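2-methyl-aconitate isomerase (Shewanella oneidensis, PDB 5K87) catalyses the cis-trans isomerisation of 2-methyl-aconitate in the 2-methylcitrate cycle, by which the bacterium degrades propionate. Local coordinates at residues G365-Q370 / V377-M382; T149-V154 / E182-A187; A16-G21 / R387-G392; G26-L31 / E75-S80; I227-E232 / P282-V287. The protein carries 1 engineered substitution. All blocks are in the same frame, centred on the assembly; numbering follows the deposited sequence. Where two conformers were deposited one is given.

Contact 1 (G365-Q370 / V377-M382); sequences GAQAVQ and VIKAIM
Ala366 and Ala380 face each other in the tight part of this antiparallel pairing, their CA atoms 4.2 Å apart and their methyls turned to the same side as Ala368 and Val377. The paired residues on that side are alanines and one valine: Val377 CG2 lies 4.1 Å from Ala368 CB. Thr332 and Val328 of helix 324-334 pack against Val377 and Ala380, so the small side chains form the buried floor of the pairing. Next to them Gly365 and Ile381 make a hydrogen-bonded pair, Ile381 N giving its proton to Gly365 O over 2.7 Å. Segments 365-370 and 377-382 are the two arms of a beta hairpin, and its register slips by one residue between Ala366 and Ala368. At this beta bulge Ile378 has helix-like backbone angles (phi -70°, psi -43°) and points its side chain at the other arm, while its N still bonds Gln367 O at 2.9 Å. The reverse side is looser and faces solvent. There Gln367, with CG anti to its own N (chi1 -178°) and its chain stretched out, lays its amide across the Ile378 side chain; NE2 comes within 3.3 Å of Ile378 CD1, a polar group resting on a methyl with no bond between them. Val369, on the same arm as Gln367, touches that methyl with its CG1 at 4.0 Å. Lys379 takes part mainly through its backbone, its O accepting from Gln367 N at 3.0 Å; its side chain bends away at chi3, and NZ forms a salt bridge with Glu182 of strand 179-184.

Contact 2 (T149-V154 / E182-A187); sequences TIIAHV and EFMNPA
His153 NE2 donates to Glu182 OE1 over 2.8 Å, the one side-chain hydrogen bond that joins the two segments. The carboxylate oxygen is met from above its own plane, 71° out of it, and the ring and carboxylate planes stand 56° apart. Each group has a second partner: His153 ND1 bonds Thr138, and Glu182 OE2 forms a salt bridge with Lys379, which probably favours a charged carboxylate. Ile151 CG2 lies over the rim of one imidazole face, 3.6 Å above it. Between the backbones, Ile151 and Glu182 exchange a pair of 2.8 Å bonds, each N to the other's O, as expected of an antiparallel hydrogen-bonded pair. Further along, Met184 N reaches Thr149 O at 3.0 Å, and one water bridges Thr149 O to Met184 O while a second links Thr149 N to that same Met184 O as the strands part. The Ile150 and Phe183 side chains rise side by side from the other face of the sheet. Ile150 CD1 touches Phe183 CD2 at 3.8 Å, and Ile150 CG2 sits over the centre of the ring. Strand 179-184 lies between strand 148-157 and strand 374-391, with strand 135-143 beyond the former, and Phe183 packs on Val328 of helix 324-334, its side chain about 5 Å from the substrate-binding residue Gly324.

Contact 3 (A16-G21 / R387-G392); sequences ATYMRG and RVLMEG
Leu389 and Met390 both stand opposite Tyr18, a classic beta bulge in the antiparallel pairing of strand 12-21 with the end of strand 374-391. Tyr18 O takes both amide protons, from Leu389 N at 2.8 Å and from Met390 N at 3.1 Å. At the bulge Leu389 points its side chain toward the opposing strand, where it fills the hollow between Tyr18 and Arg20: its CB lies 3.4 Å from Tyr18 O, and CD1 meets Tyr18 CE2 obliquely. A chi1 of -178°, which sets CG beside the carbonyl carbon, carries the Tyr18 ring to that leucine. On the opposite face Val388 is the bump. Its CG1 presses on Thr17 CG2 at about a right angle, and its CG2 meets Met19 CE at 4.0 Å, the thioether chain being bent at its last torsion to bring the methyl back; Phe119 of helix 113-122 packs over Thr17 and Met19. The second subunit packs on this contact: Met390 to Gly392 pair with one of its strands, so the sheet continues through the dimer interface. Asp64 of the second subunit forms salt bridges with both Arg20 and Arg387, and Arg387 NH1 also bonds Gln11 of that subunit. The shared carboxylate probably offsets the like charges of the two arginines, whose guanidinium planes are 34° apart. Leu389 CD2 lies 3.2 Å above one face of the Arg387 guanidinium, toward its rim.

Contact 4 (G26-L31 / E75-S80); sequences GVFFRL and ETVILS. Engineered in segment 75-80: Glu75 (natural residue Lys).
Val27 to Arg30 run parallel to Thr76 to Leu79 in exact step, the strand axes 4.6 Å apart and 17° from parallel, with bonds that alternate between the strands from Val27 N to Glu75 O through Leu31 N to Leu79 O. This is a parallel strand pair in the beta structure of a PrpF-family protein, in the DAP-epimerase clan, and the connection between its strands includes helix 43-53. The two faces are filled differently. On one, Phe28 and Val77 rise together, and the valine passes under the ring: Val77 CB lies 4.0 Å from the Phe28 ring centroid and 21° off its normal, a CH-pi contact. CG anti to the carbonyl carbon (chi1 -73°) leans the Phe28 ring over its neighbour, and Val77 CG1 reaches Phe28 CD2 at 3.6 Å. Leu79 CD1 comes to the ring at its edge, while Ala115 of helix 113-122 also packs on Phe28. On the other face stand Val27, Phe29, Thr76 and Ile78; Leu49 of helix 43-53 packs on Phe29 and Thr76, and Arg45 on Ile78. The Phe29 ring turns its edge to Val77 O, 3.6 Å from CD2. Where the first strand ends, Leu31 CB lies 3.8 Å from Ser80 CB. At the opposite end the contact enters the substrate site. Glu75, an engineered replacement for lysine, extends its side chain beside Cys109, an inferred proton donor/acceptor, with its carboxylate about 3 Å from the bound malonate; its CB lies 4.1 Å from Gly26 CA.

Contact 5 (I227-E232 / P282-V287); sequences IFINAE and PKIAFV
Ile227 N bonds Lys283 O at 2.8 Å and opens a parallel pairing in which the main-chain groups facing the partner strand are satisfied one after another. Ala285 N gives to Ile227 O, Ile229 N to Ala285 O at 3.0 Å, and Val287 N to Ile229 O. The run closes with Ala231 N on Val287 O at 2.8 Å, nearly straight at 172°. That oxygen also accepts from a water, which in turn takes the proton of Glu232 N, so the start of the 3-10 turn remains tied to the strand. Outer partners are supplied by strand 308-314, whose Leu313 and Arg311 bond the backbones of Ile284 and Phe286. The side chains between are mostly apolar. Phe228 CD1 rests on Val287 CG1 at 3.7 Å and on Ala285 CB; the methyl of Ala231 comes to the edge of the Phe286 ring, 3.7 Å from CD2. At the other end, Ile227 CD1 meets CG of Pro282, a residue preceded by a cis peptide bond. Lys283, a substrate-binding residue, sends NZ away from strand 225-230. Apolar packing and a continuous run of backbone bonds thus hold the strand that carries this lysine, and NZ is positioned by its bonds to Ser314 and His280.

In the fold
Contacts 3, 4 and 5 are buried, whereas contacts 1 and 2 are partly open and carry polar side chains on their outer faces. Contacts 1 and 3 share strand 374-391, about 31 Å apart between centres, and each has a beta bulge in its antiparallel pairing. Contact 2 adjoins contact 1: Phe183 N bonds Ala380 O, and Asn185 N meets Ile378 O. Contact 3 similarly passes into contact 4 through strands 12-21 and 24-30, but it alone reaches the second subunit. The parallel pairings, contacts 4 and 5, lie on opposite sides of the chain's centre, and each brings a substrate-binding position, Glu75 (engineered) or Lys283, to the malonate-occupied pocket.

Contact 1 (G365-Q370 / V377-M382)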
# COMPACT_ATOMS: atom_id res chain seq x y z
N GLY A 365 14.06 24.34 -9.69
CA GLY A 365 14.97 25.33 -10.26
C GLY A 365 16.31 24.69 -10.52
O GLY A 365 16.79 23.91 -9.71
N ALA A 366 16.93 25.01 -11.65
CA ALA A 366 18.28 24.52 -11.94
C ALA A 366 19.12 25.65 -12.49
O ALA A 366 18.72 26.33 -13.44
CB ALA A 366 18.24 23.36 -12.91
N GLN A 367 20.28 25.84 -11.88
CA GLN A 367 21.17 26.95 -12.20
C GLN A 367 22.23 26.52 -13.22
O GLN A 367 23.23 25.90 -12.85
CB GLN A 367 21.82 27.46 -10.92
CG GLN A 367 22.74 28.65 -11.10
CD GLN A 367 23.41 29.05 -9.79
OE1 GLN A 367 23.18 28.44 -8.75
NE2 GLN A 367 24.25 30.08 -9.85
N ALA A 368 21.99 26.84 -14.49
CA ALA A 368 22.92 26.52 -15.57
C ALA A 368 23.73 27.75 -15.96
O ALA A 368 23.17 28.80 -16.26
CB ALA A 368 22.19 25.99 -16.78
N VAL A 369 25.05 27.60 -15.96
CA VAL A 369 25.94 28.68 -16.34
C VAL A 369 26.97 28.14 -17.32
O VAL A 369 27.39 26.99 -17.24
CB VAL A 369 26.65 29.33 -15.11
CG1 VAL A 369 25.66 29.60 -13.99
CG2 VAL A 369 27.79 28.47 -14.60
N GLN A 370 27.36 28.98 -18.27
CA GLN A 370 28.38 28.60 -19.22
C GLN A 370 29.74 28.73 -18.59
O GLN A 370 29.99 29.66 -17.83
CB GLN A 370 28.29 29.47 -20.48
CG GLN A 370 27.11 29.14 -21.37
CD GLN A 370 27.50 28.29 -22.56
OE1 GLN A 370 28.41 28.65 -23.31
NE2 GLN A 370 26.83 27.16 -22.73
N VAL A 377 25.85 22.82 -14.55
CA VAL A 377 24.71 23.03 -13.67
C VAL A 377 25.17 22.97 -12.22
O VAL A 377 25.60 21.93 -11.73
CB VAL A 377 23.57 22.05 -13.93
CG1 VAL A 377 22.44 22.28 -12.93
CG2 VAL A 377 23.06 22.21 -15.35
N ILE A 378 25.10 24.10 -11.55
CA ILE A 378 25.62 24.25 -10.21
C ILE A 378 24.79 23.47 -9.19
O ILE A 378 25.33 22.82 -8.29
CB ILE A 378 25.68 25.74 -9.83
CG1 ILE A 378 26.67 26.47 -10.74
CG2 ILE A 378 26.06 25.91 -8.37
CD1 ILE A 378 26.73 27.96 -10.52
N LYS A 379 23.48 23.56 -9.33
CA LYS A 379 22.57 22.90 -8.40
C LYS A 379 21.17 22.89 -8.97
O LYS A 379 20.83 23.68 -9.86
CB LYS A 379 22.56 23.61 -7.04
CG LYS A 379 22.00 25.02 -7.10
CD LYS A 379 21.72 25.58 -5.70
CE LYS A 379 23.01 25.92 -4.97
NZ LYS A 379 22.73 26.58 -3.65
N ALA A 380 20.37 21.96 -8.47
CA ALA A 380 18.94 21.94 -8.72
C ALA A 380 18.23 21.97 -7.37
O ALA A 380 18.67 21.32 -6.42
CB ALA A 380 18.54 20.71 -9.50
N ILE A 381 17.15 22.73 -7.29
CA ILE A 381 16.47 22.92 -6.01
C ILE A 381 14.98 22.67 -6.12
O ILE A 381 14.37 22.88 -7.17
CB ILE A 381 16.70 24.34 -5.46
CG1 ILE A 381 15.96 25.37 -6.30
CG2 ILE A 381 18.19 24.67 -5.41
CD1 ILE A 381 15.95 26.75 -5.69
N MET A 382 14.40 22.17 -5.03
CA MET A 382 12.96 22.03 -4.93
C MET A 382 12.60 21.97 -3.45
O MET A 382 13.47 21.79 -2.60
CB MET A 382 12.49 20.76 -5.65
CG MET A 382 12.95 19.49 -4.98
SD MET A 382 12.53 17.96 -5.84
CE MET A 382 13.69 18.04 -7.20

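Contact 2 (T149-V154 / E182-A187)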
# COMPACT_ATOMS: atom_id res chain seq x y z
N THR A 149 26.50 15.27 -3.53
CA THR A 149 26.08 16.03 -2.36
C THR A 149 24.65 16.51 -2.53
O THR A 149 24.27 17.04 -3.59
CB THR A 149 26.96 17.27 -2.18
OG1 THR A 149 28.32 16.86 -1.99
CG2 THR A 149 26.50 18.10 -0.98
N ILE A 150 23.84 16.33 -1.49
CA ILE A 150 22.50 16.89 -1.46
C ILE A 150 22.33 17.61 -0.13
O ILE A 150 22.78 17.12 0.90
CB ILE A 150 21.43 15.82 -1.62
CG1 ILE A 150 21.63 15.07 -2.94
CG2 ILE A 150 20.06 16.44 -1.56
CD1 ILE A 150 20.83 13.81 -3.02
N ILE A 151 21.72 18.79 -0.14
CA ILE A 151 21.51 19.57 1.07
C ILE A 151 20.04 19.56 1.45
O ILE A 151 19.17 19.72 0.58
CB ILE A 151 21.94 21.03 0.85
CG1 ILE A 151 23.38 21.10 0.31
CG2 ILE A 151 21.78 21.83 2.12
CD1 ILE A 151 24.43 20.55 1.23
N ALA A 152 19.74 19.35 2.73
CA ALA A 152 18.37 19.49 3.21
C ALA A 152 18.32 20.54 4.31
O ALA A 152 19.04 20.43 5.30
CB ALA A 152 17.85 18.17 3.74
N HIS A 153 17.50 21.57 4.12
CA HIS A 153 17.35 22.62 5.11
C HIS A 153 16.16 22.27 5.99
O HIS A 153 15.01 22.51 5.64
CB HIS A 153 17.14 23.98 4.44
CG HIS A 153 18.26 24.36 3.52
ND1 HIS A 153 19.47 24.84 3.97
CD2 HIS A 153 18.35 24.33 2.17
CE1 HIS A 153 20.25 25.10 2.94
NE2 HIS A 153 19.60 24.79 1.83
N VAL A 154 16.46 21.67 7.14
CA VAL A 154 15.41 21.13 8.00
C VAL A 154 15.09 22.10 9.13
O VAL A 154 15.99 22.49 9.87
CB VAL A 154 15.82 19.78 8.59
CG1 VAL A 154 14.70 19.19 9.43
CG2 VAL A 154 16.23 18.82 7.47
N GLU A 182 18.52 20.77 -1.98
CA GLU A 182 19.39 21.24 -3.05
C GLU A 182 20.32 20.13 -3.50
O GLU A 182 21.17 19.66 -2.73
CB GLU A 182 20.25 22.41 -2.57
CG GLU A 182 19.45 23.54 -1.97
CD GLU A 182 20.32 24.67 -1.48
OE1 GLU A 182 19.78 25.59 -0.85
OE2 GLU A 182 21.54 24.63 -1.75
N PHE A 183 20.19 19.76 -4.77
CA PHE A 183 21.01 18.72 -5.37
C PHE A 183 22.19 19.41 -6.02
O PHE A 183 22.06 20.03 -7.08
CB PHE A 183 20.19 17.96 -6.42
CG PHE A 183 19.00 17.22 -5.85
CD1 PHE A 183 17.84 17.90 -5.49
CD2 PHE A 183 19.04 15.84 -5.71
CE1 PHE A 183 16.74 17.21 -4.99
CE2 PHE A 183 17.94 15.15 -5.19
CZ PHE A 183 16.80 15.83 -4.84
N MET A 184 23.36 19.32 -5.38
CA MET A 184 24.55 20.01 -5.87
C MET A 184 25.17 19.27 -7.05
O MET A 184 25.24 18.04 -7.06
CB MET A 184 25.58 20.14 -4.76
CG MET A 184 25.06 20.82 -3.50
SD MET A 184 24.36 22.46 -3.77
CE MET A 184 25.79 23.35 -4.40
N ASN A 185 25.63 20.04 -8.04
CA ASN A 185 26.37 19.50 -9.18
C ASN A 185 25.76 18.20 -9.72
O ASN A 185 26.42 17.16 -9.74
CB ASN A 185 27.84 19.28 -8.78
CG ASN A 185 28.71 18.83 -9.93
OD1 ASN A 185 28.53 19.25 -11.07
ND2 ASN A 185 29.67 17.95 -9.63
N PRO A 186 24.48 18.24 -10.12
CA PRO A 186 23.77 16.99 -10.40
C PRO A 186 24.22 16.22 -11.65
O PRO A 186 23.97 15.02 -11.71
CB PRO A 186 22.31 17.45 -10.55
CG PRO A 186 22.41 18.87 -10.97
CD PRO A 186 23.59 19.41 -10.24
N ALA A 187 24.86 16.87 -12.62
CA ALA A 187 25.33 16.14 -13.80
C ALA A 187 26.30 15.03 -13.41
O ALA A 187 27.21 15.25 -12.61
CB ALA A 187 25.99 17.08 -14.79
O HOH W 1 23.31 16.16 -6.21
O HOH W 2 27.44 16.78 -5.77

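Contact 3 (A16-G21 / R387-G392)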
# COMPACT_ATOMS: atom_id res chain seq x y z
N ALA A 16 13.75 0.87 13.70
CA ALA A 16 13.47 1.49 12.42
C ALA A 16 12.43 2.58 12.55
O ALA A 16 11.67 2.64 13.53
CB ALA A 16 13.00 0.43 11.42
N THR A 17 12.39 3.45 11.54
CA THR A 17 11.39 4.50 11.49
C THR A 17 10.76 4.47 10.10
O THR A 17 11.46 4.47 9.09
CB THR A 17 12.03 5.87 11.72
OG1 THR A 17 12.74 5.85 12.96
CG2 THR A 17 10.96 6.93 11.79
N TYR A 18 9.43 4.48 10.06
CA TYR A 18 8.68 4.50 8.82
C TYR A 18 8.25 5.94 8.59
O TYR A 18 7.60 6.55 9.46
CB TYR A 18 7.49 3.57 8.99
CG TYR A 18 6.58 3.38 7.81
CD1 TYR A 18 7.05 2.96 6.57
CD2 TYR A 18 5.21 3.56 7.97
CE1 TYR A 18 6.17 2.75 5.52
CE2 TYR A 18 4.34 3.34 6.93
CZ TYR A 18 4.83 2.94 5.71
OH TYR A 18 3.91 2.74 4.70
N MET A 19 8.66 6.51 7.45
CA MET A 19 8.47 7.94 7.19
C MET A 19 7.88 8.18 5.83
O MET A 19 8.12 7.42 4.89
CB MET A 19 9.80 8.70 7.25
CG MET A 19 10.56 8.52 8.54
SD MET A 19 12.02 9.57 8.64
CE MET A 19 11.31 11.21 8.64
N ARG A 20 7.11 9.26 5.72
CA ARG A 20 6.85 9.86 4.42
C ARG A 20 7.91 10.91 4.12
O ARG A 20 8.23 11.75 4.98
CB ARG A 20 5.47 10.53 4.37
CG ARG A 20 5.23 11.23 3.04
CD ARG A 20 3.94 12.07 2.99
NE ARG A 20 3.95 13.19 3.93
CZ ARG A 20 4.66 14.30 3.77
NH1 ARG A 20 5.44 14.47 2.71
NH2 ARG A 20 4.59 15.26 4.69
N GLY A 21 8.49 10.86 2.93
CA GLY A 21 9.32 11.95 2.41
C GLY A 21 8.77 12.32 1.05
O GLY A 21 8.66 11.47 0.18
N ARG A 387 7.56 13.52 7.32
CA ARG A 387 7.11 13.26 8.68
C ARG A 387 7.25 11.79 9.03
O ARG A 387 7.14 10.91 8.17
CB ARG A 387 5.67 13.74 8.90
CG ARG A 387 4.67 13.18 7.92
CD ARG A 387 3.24 13.67 8.18
NE ARG A 387 2.67 13.04 9.36
CZ ARG A 387 1.78 12.05 9.38
NH1 ARG A 387 1.42 11.59 10.56
NH2 ARG A 387 1.24 11.53 8.29
N VAL A 388 7.47 11.54 10.31
CA VAL A 388 7.43 10.21 10.84
C VAL A 388 5.99 9.71 10.91
O VAL A 388 5.09 10.40 11.43
CB VAL A 388 8.04 10.19 12.24
CG1 VAL A 388 7.84 8.82 12.90
CG2 VAL A 388 9.51 10.55 12.16
N LEU A 389 5.78 8.50 10.38
CA LEU A 389 4.50 7.81 10.45
C LEU A 389 4.46 6.82 11.62
O LEU A 389 3.47 6.74 12.34
CB LEU A 389 4.24 7.07 9.13
CG LEU A 389 4.32 7.94 7.87
CD1 LEU A 389 4.12 7.09 6.62
CD2 LEU A 389 3.32 9.06 7.92
N MET A 390 5.53 6.06 11.78
CA MET A 390 5.62 5.09 12.87
C MET A 390 7.09 4.91 13.22
O MET A 390 7.95 4.94 12.34
CB MET A 390 5.00 3.74 12.49
CG MET A 390 4.85 2.78 13.68
SD MET A 390 3.84 1.35 13.28
CE MET A 390 3.64 0.67 14.92
N GLU A 391 7.38 4.74 14.51
CA GLU A 391 8.75 4.57 14.97
C GLU A 391 8.76 3.43 15.99
O GLU A 391 7.81 3.26 16.76
CB GLU A 391 9.25 5.88 15.60
CG GLU A 391 10.73 5.93 16.00
CD GLU A 391 11.12 7.25 16.65
OE1 GLU A 391 12.22 7.77 16.35
OE2 GLU A 391 10.33 7.77 17.47
N GLY A 392 9.82 2.64 15.98
CA GLY A 392 9.93 1.55 16.94
C GLY A 392 10.81 0.46 16.39
O GLY A 392 11.97 0.71 16.08
O HOH W 3 13.34 8.49 13.80

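Contact 4 (G26-L31 / E75-S80)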
# COMPACT_ATOMS: atom_id res chain seq x y z
N GLY A 26 9.01 5.21 3.09
CA GLY A 26 10.08 4.25 3.19
C GLY A 26 10.39 3.88 4.63
O GLY A 26 9.99 4.57 5.57
N VAL A 27 11.11 2.78 4.78
CA VAL A 27 11.58 2.33 6.08
C VAL A 27 13.05 2.73 6.22
O VAL A 27 13.89 2.39 5.37
CB VAL A 27 11.43 0.80 6.24
CG1 VAL A 27 11.85 0.40 7.65
CG2 VAL A 27 10.00 0.36 5.95
N PHE A 28 13.33 3.46 7.29
CA PHE A 28 14.64 4.06 7.56
C PHE A 28 15.35 3.36 8.71
O PHE A 28 14.73 3.09 9.74
CB PHE A 28 14.45 5.52 7.97
CG PHE A 28 14.07 6.43 6.83
CD1 PHE A 28 12.83 6.30 6.23
CD2 PHE A 28 14.94 7.41 6.38
CE1 PHE A 28 12.47 7.12 5.17
CE2 PHE A 28 14.58 8.24 5.32
CZ PHE A 28 13.35 8.09 4.72
N PHE A 29 16.64 3.10 8.53
CA PHE A 29 17.47 2.47 9.54
C PHE A 29 18.75 3.26 9.74
O PHE A 29 19.37 3.73 8.77
CB PHE A 29 17.93 1.08 9.07
CG PHE A 29 16.81 0.14 8.72
CD1 PHE A 29 16.28 -0.72 9.67
CD2 PHE A 29 16.32 0.09 7.42
CE1 PHE A 29 15.27 -1.60 9.33
CE2 PHE A 29 15.30 -0.79 7.09
CZ PHE A 29 14.78 -1.64 8.04
N ARG A 30 19.18 3.36 11.00
CA ARG A 30 20.56 3.72 11.29
C ARG A 30 21.39 2.48 11.07
O ARG A 30 21.01 1.39 11.50
CB ARG A 30 20.73 4.07 12.76
CG ARG A 30 20.25 5.41 13.23
CD ARG A 30 20.93 5.77 14.57
NE ARG A 30 20.78 4.69 15.55
CZ ARG A 30 21.20 4.74 16.81
NH1 ARG A 30 21.81 5.83 17.27
NH2 ARG A 30 21.01 3.70 17.61
N LEU A 31 22.54 2.64 10.43
CA LEU A 31 23.43 1.53 10.16
C LEU A 31 23.72 0.69 11.41
O LEU A 31 23.63 -0.53 11.39
CB LEU A 31 24.74 2.05 9.56
CG LEU A 31 25.82 1.01 9.29
CD1 LEU A 31 25.38 0.03 8.22
CD2 LEU A 31 27.11 1.70 8.87
N GLU A 75 10.46 0.88 -0.45
CA GLU A 75 11.65 1.72 -0.35
C GLU A 75 12.30 1.57 1.01
O GLU A 75 11.61 1.56 2.04
CB GLU A 75 11.30 3.20 -0.59
CG GLU A 75 10.78 3.47 -2.00
CD GLU A 75 10.75 4.94 -2.39
OE1 GLU A 75 10.91 5.83 -1.53
OE2 GLU A 75 10.57 5.21 -3.59
N THR A 76 13.63 1.48 1.01
CA THR A 76 14.40 1.41 2.23
C THR A 76 15.57 2.38 2.19
O THR A 76 16.08 2.72 1.12
CB THR A 76 14.93 -0.01 2.47
OG1 THR A 76 15.78 -0.41 1.38
CG2 THR A 76 13.76 -1.00 2.62
N VAL A 77 15.98 2.82 3.38
CA VAL A 77 17.04 3.80 3.52
C VAL A 77 17.94 3.41 4.68
O VAL A 77 17.44 3.05 5.76
CB VAL A 77 16.45 5.20 3.79
CG1 VAL A 77 17.54 6.21 4.13
CG2 VAL A 77 15.61 5.68 2.62
N ILE A 78 19.25 3.44 4.46
CA ILE A 78 20.21 3.22 5.53
C ILE A 78 21.09 4.46 5.67
O ILE A 78 21.71 4.90 4.69
CB ILE A 78 21.09 1.99 5.26
CG1 ILE A 78 20.22 0.72 5.22
CG2 ILE A 78 22.19 1.84 6.32
CD1 ILE A 78 20.95 -0.49 4.69
N LEU A 79 21.12 5.02 6.87
CA LEU A 79 21.89 6.22 7.14
C LEU A 79 22.98 5.95 8.16
O LEU A 79 22.80 5.12 9.06
CB LEU A 79 20.97 7.32 7.67
CG LEU A 79 19.80 7.66 6.75
CD1 LEU A 79 18.94 8.80 7.27
CD2 LEU A 79 20.29 8.01 5.35
N SER A 80 24.09 6.67 8.04
CA SER A 80 25.23 6.51 8.94
C SER A 80 26.00 7.82 9.01
O SER A 80 25.81 8.71 8.17
CB SER A 80 26.15 5.42 8.41
OG SER A 80 26.53 5.69 7.08

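Contact 5 (I227-E232 / P282-V287)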
# COMPACT_ATOMS: atom_id res chain seq x y z
N ILE A 227 15.53 9.19 -19.88
CA ILE A 227 15.21 9.32 -21.29
C ILE A 227 13.91 10.09 -21.38
O ILE A 227 12.89 9.63 -20.86
CB ILE A 227 14.98 7.94 -21.92
CG1 ILE A 227 16.19 7.03 -21.72
CG2 ILE A 227 14.64 8.08 -23.39
CD1 ILE A 227 15.84 5.55 -21.64
N PHE A 228 13.93 11.25 -22.04
CA PHE A 228 12.73 12.03 -22.29
C PHE A 228 12.32 11.92 -23.76
O PHE A 228 13.14 12.14 -24.65
CB PHE A 228 12.98 13.51 -22.00
CG PHE A 228 13.20 13.83 -20.55
CD1 PHE A 228 12.13 13.88 -19.67
CD2 PHE A 228 14.46 14.11 -20.07
CE1 PHE A 228 12.32 14.19 -18.33
CE2 PHE A 228 14.66 14.42 -18.74
CZ PHE A 228 13.59 14.46 -17.87
N ILE A 229 11.06 11.60 -24.01
CA ILE A 229 10.55 11.59 -25.37
C ILE A 229 9.31 12.47 -25.44
O ILE A 229 8.73 12.80 -24.41
CB ILE A 229 10.26 10.16 -25.84
CG1 ILE A 229 9.35 9.45 -24.83
CG2 ILE A 229 11.57 9.38 -26.02
CD1 ILE A 229 9.30 7.95 -25.03
N ASN A 230 8.94 12.90 -26.64
CA ASN A 230 7.76 13.73 -26.80
C ASN A 230 6.49 12.89 -26.70
O ASN A 230 6.37 11.85 -27.36
CB ASN A 230 7.77 14.46 -28.13
CG ASN A 230 8.80 15.57 -28.18
OD1 ASN A 230 9.13 16.17 -27.15
ND2 ASN A 230 9.32 15.85 -29.37
N ALA A 231 5.54 13.34 -25.89
CA ALA A 231 4.27 12.64 -25.72
C ALA A 231 3.61 12.30 -27.06
O ALA A 231 3.12 11.19 -27.26
CB ALA A 231 3.32 13.47 -24.86
N GLU A 232 3.61 13.26 -27.99
CA GLU A 232 2.90 13.08 -29.25
C GLU A 232 3.48 11.96 -30.10
O GLU A 232 2.75 11.34 -30.88
CB GLU A 232 2.84 14.39 -30.05
CG GLU A 232 4.18 14.86 -30.59
CD GLU A 232 4.04 16.10 -31.47
OE1 GLU A 232 2.90 16.57 -31.66
OE2 GLU A 232 5.07 16.60 -31.96
N PRO A 282 18.00 3.34 -16.57
CA PRO A 282 17.50 4.72 -16.56
C PRO A 282 15.99 4.75 -16.40
O PRO A 282 15.31 3.73 -16.57
CB PRO A 282 17.87 5.22 -17.96
CG PRO A 282 17.76 3.98 -18.82
CD PRO A 282 18.32 2.89 -17.94
N LYS A 283 15.47 5.93 -16.07
CA LYS A 283 14.04 6.17 -16.10
C LYS A 283 13.62 6.60 -17.51
O LYS A 283 14.45 7.09 -18.29
CB LYS A 283 13.68 7.28 -15.11
CG LYS A 283 14.10 6.96 -13.67
CD LYS A 283 13.39 5.73 -13.11
CE LYS A 283 13.71 5.52 -11.63
NZ LYS A 283 13.13 4.23 -11.13
N ILE A 284 12.34 6.42 -17.83
CA ILE A 284 11.78 6.94 -19.06
C ILE A 284 10.58 7.84 -18.75
O ILE A 284 9.79 7.56 -17.84
CB ILE A 284 11.40 5.80 -20.05
CG1 ILE A 284 10.93 6.36 -21.39
CG2 ILE A 284 10.40 4.83 -19.43
CD1 ILE A 284 10.95 5.32 -22.50
N ALA A 285 10.48 8.94 -19.48
CA ALA A 285 9.46 9.95 -19.26
C ALA A 285 9.03 10.56 -20.58
O ALA A 285 9.76 10.53 -21.57
CB ALA A 285 9.98 11.04 -18.33
N PHE A 286 7.83 11.12 -20.59
CA PHE A 286 7.36 11.82 -21.78
C PHE A 286 6.88 13.23 -21.44
O PHE A 286 6.39 13.48 -20.34
CB PHE A 286 6.34 11.00 -22.60
CG PHE A 286 5.11 10.56 -21.86
CD1 PHE A 286 5.11 9.40 -21.10
CD2 PHE A 286 3.92 11.26 -21.98
CE1 PHE A 286 3.97 8.97 -20.45
CE2 PHE A 286 2.77 10.83 -21.34
CZ PHE A 286 2.80 9.68 -20.57
N VAL A 287 7.07 14.14 -22.40
CA VAL A 287 6.89 15.56 -22.15
C VAL A 287 5.96 16.19 -23.18
O VAL A 287 5.80 15.67 -24.29
CB VAL A 287 8.25 16.33 -22.17
CG1 VAL A 287 9.23 15.69 -21.21
CG2 VAL A 287 8.84 16.38 -23.59
O HOH W 4 4.33 16.07 -26.92